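Long-range contact in teichoic acid biosynthesis protein F (Staphylococcus epidermidis, PDB 3L7I), which is a teichoic acid biosynthesis protein of the poly(glycerophosphate) glycerophosphotransferase family, with a GT-B-type domain: residues T621-V626 against F639-I644. Sequence-based numbering, arbitrary orientation.
Sequences TDYSSV and FFAYDI. With SO4 (sulfate ion), chain G.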
loop_
_atom_site.group_PDB
_atom_site.type_symbol
_atom_site.label_atom_id
_atom_site.label_comp_id
_atom_site.label_asym_id
_atom_site.label_seq_id
_atom_site.Cartn_x
_atom_site.Cartn_y
_atom_site.Cartn_z
ATOM N N THR A 621 31.529 43.033 28.278
ATOM C CA THR A 621 31.030 42.224 27.188
ATOM C C THR A 621 31.669 42.696 25.873
ATOM O O THR A 621 32.651 43.443 25.904
ATOM C CB THR A 621 29.512 42.281 27.165
ATOM O OG1 THR A 621 29.027 41.308 26.244
ATOM C CG2 THR A 621 29.029 43.674 26.763
ATOM N N ASP A 622 31.163 42.237 24.728
ATOM C CA ASP A 622 31.650 42.748 23.450
ATOM C C ASP A 622 30.546 43.004 22.437
ATOM O O ASP A 622 30.163 44.153 22.240
ATOM C CB ASP A 622 32.740 41.857 22.859
ATOM C CG ASP A 622 32.416 40.402 22.970
ATOM O OD1 ASP A 622 33.135 39.706 23.701
ATOM O OD2 ASP A 622 31.442 39.940 22.337
ATOM N N TYR A 623 30.048 41.944 21.792
ATOM C CA TYR A 623 28.942 42.048 20.845
ATOM C C TYR A 623 27.790 41.199 21.340
ATOM O O TYR A 623 27.596 40.081 20.891
ATOM C CB TYR A 623 29.371 41.537 19.466
ATOM C CG TYR A 623 30.807 41.808 19.193
ATOM C CD1 TYR A 623 31.723 40.767 19.116
ATOM C CD2 TYR A 623 31.269 43.123 19.065
ATOM C CE1 TYR A 623 33.065 41.025 18.894
ATOM C CE2 TYR A 623 32.603 43.396 18.847
ATOM C CZ TYR A 623 33.504 42.346 18.759
ATOM O OH TYR A 623 34.842 42.610 18.538
ATOM N N SER A 624 27.001 41.707 22.262
ATOM C CA SER A 624 25.961 40.862 22.799
ATOM C C SER A 624 24.741 41.661 23.141
ATOM O O SER A 624 24.833 42.786 23.632
ATOM C CB SER A 624 26.461 40.128 24.037
ATOM O OG SER A 624 25.421 39.354 24.597
ATOM N N SER A 625 23.596 41.056 22.884
ATOM C CA SER A 625 22.317 41.622 23.245
ATOM C C SER A 625 22.139 41.745 24.766
ATOM O O SER A 625 21.168 42.354 25.218
ATOM C CB SER A 625 21.200 40.762 22.649
ATOM O OG SER A 625 20.049 40.772 23.475
ATOM N N VAL A 626 23.042 41.161 25.554
ATOM C CA VAL A 626 22.960 41.359 27.000
ATOM C C VAL A 626 23.181 42.802 27.422
ATOM O O VAL A 626 22.665 43.227 28.443
ATOM C CB VAL A 626 23.934 40.479 27.843
ATOM C CG1 VAL A 626 23.524 39.028 27.807
ATOM C CG2 VAL A 626 25.392 40.693 27.411
ATOM N N PHE A 639 33.582 47.246 26.964
ATOM C CA PHE A 639 33.463 46.516 25.717
ATOM C C PHE A 639 34.820 46.141 25.195
ATOM O O PHE A 639 35.495 46.920 24.536
ATOM C CB PHE A 639 32.648 47.332 24.716
ATOM C CG PHE A 639 31.280 47.628 25.217
ATOM C CD1 PHE A 639 30.273 46.662 25.124
ATOM C CD2 PHE A 639 31.018 48.811 25.888
ATOM C CE1 PHE A 639 29.006 46.897 25.640
ATOM C CE2 PHE A 639 29.754 49.053 26.410
ATOM C CZ PHE A 639 28.741 48.097 26.279
ATOM N N PHE A 640 35.219 44.928 25.525
ATOM C CA PHE A 640 36.545 44.431 25.225
ATOM C C PHE A 640 36.568 43.793 23.823
ATOM O O PHE A 640 36.692 42.579 23.666
ATOM C CB PHE A 640 36.897 43.435 26.313
ATOM C CG PHE A 640 38.210 42.795 26.147
ATOM C CD1 PHE A 640 38.365 41.449 26.425
ATOM C CD2 PHE A 640 39.307 43.524 25.741
ATOM C CE1 PHE A 640 39.606 40.831 26.296
ATOM C CE2 PHE A 640 40.556 42.913 25.611
ATOM C CZ PHE A 640 40.704 41.564 25.882
ATOM N N ALA A 641 36.428 44.629 22.806
ATOM C CA ALA A 641 36.470 44.173 21.423
ATOM C C ALA A 641 37.907 43.945 20.940
ATOM O O ALA A 641 38.459 44.754 20.206
ATOM C CB ALA A 641 35.757 45.171 20.519
ATOM N N TYR A 642 38.507 42.836 21.344
ATOM C CA TYR A 642 39.891 42.578 20.984
ATOM C C TYR A 642 40.034 42.164 19.531
ATOM O O TYR A 642 41.051 42.433 18.900
ATOM C CB TYR A 642 40.519 41.542 21.917
ATOM C CG TYR A 642 39.782 40.228 22.013
ATOM C CD1 TYR A 642 38.865 39.994 23.041
ATOM C CD2 TYR A 642 40.023 39.210 21.106
ATOM C CE1 TYR A 642 38.191 38.794 23.149
ATOM C CE2 TYR A 642 39.356 37.999 21.197
ATOM C CZ TYR A 642 38.439 37.791 22.223
ATOM O OH TYR A 642 37.777 36.577 22.310
ATOM N N ASP A 643 39.010 41.518 18.997
ATOM C CA ASP A 643 39.046 41.094 17.596
ATOM C C ASP A 643 38.271 42.040 16.695
ATOM O O ASP A 643 38.001 41.728 15.548
ATOM C CB ASP A 643 38.523 39.667 17.435
ATOM C CG ASP A 643 37.158 39.469 18.059
ATOM O OD1 ASP A 643 36.607 40.430 18.640
ATOM O OD2 ASP A 643 36.632 38.341 17.958
ATOM N N ILE A 644 37.943 43.209 17.226
ATOM C CA ILE A 644 37.131 44.176 16.524
ATOM C C ILE A 644 37.565 44.474 15.078
ATOM O O ILE A 644 36.766 44.981 14.295
ATOM C CB ILE A 644 37.073 45.485 17.302
ATOM C CG1 ILE A 644 35.925 46.357 16.778
ATOM C CG2 ILE A 644 38.410 46.185 17.231
ATOM C CD1 ILE A 644 35.635 47.547 17.648
HETATM S S SO4 G . 23.851 37.792 21.013
HETATM O O1 SO4 G . 24.649 36.631 21.433
HETATM O O2 SO4 G . 24.628 38.597 20.066
HETATM O O3 SO4 G . 22.616 37.352 20.364
HETATM O O4 SO4 G . 23.513 38.593 22.189
HETATM O O HOH W 1 35.409 40.141 25.305
#
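With CG roughly anti to its carbonyl carbon (chi1 -33°), Y623 carries its ring across to 641-644, hydroxyl first, while D643, its CG between backbone N and carbonyl carbon (chi1 53°), turns its carboxylate to meet that hydroxyl. Both loops leave the C-terminal ends of neighbouring parallel strands, 618-621 and 637-640, in a Rossmann-like sheet of the GT-B fold; helix 626-630 follows the first, as in a beta-alpha-beta crossover. The strands still pair at T621 and F639: F640 N donates to T621 O at 3.0 Å, and F639 CA lies 3.2 Å from the same T621 O in a CA-H...O contact. On the sheet face that T621 and F639 share, the branched threonine suits its place because its methyl CG2 lies beside the F639 ring, near CE1, while its OG1 bonds to A544 O.

Beyond the strands, tyrosine provides the length to bridge the parting loops. Y623 OH donates to D643 OD1 at 2.8 Å, on the syn side but 31° out of the carboxylate plane, and D643 OD1 sits at the ring's edge. A641 offers just a methyl, its CB beside the hydroxyl end of the ring, 4.0 Å from Y623 CE2; D622 CB covers one ring face, and Y647 stacks on the ring. R548 pairs through NH2 with D622 OD1 and through NH1 with D643 OD1, so one guanidinium ties both acids together, and D643 OD1 takes both this salt bridge and the Y623 hydroxyl. A water also joins D622 OD1 to F640 O. Farther along, the small S624 caps the turn into the helix, its OG accepting from V626 N. A sulfate, probably from the crystallisation liquor, accepts through O4 from S625 N and from S624 OG, the latter at 3.2 Å.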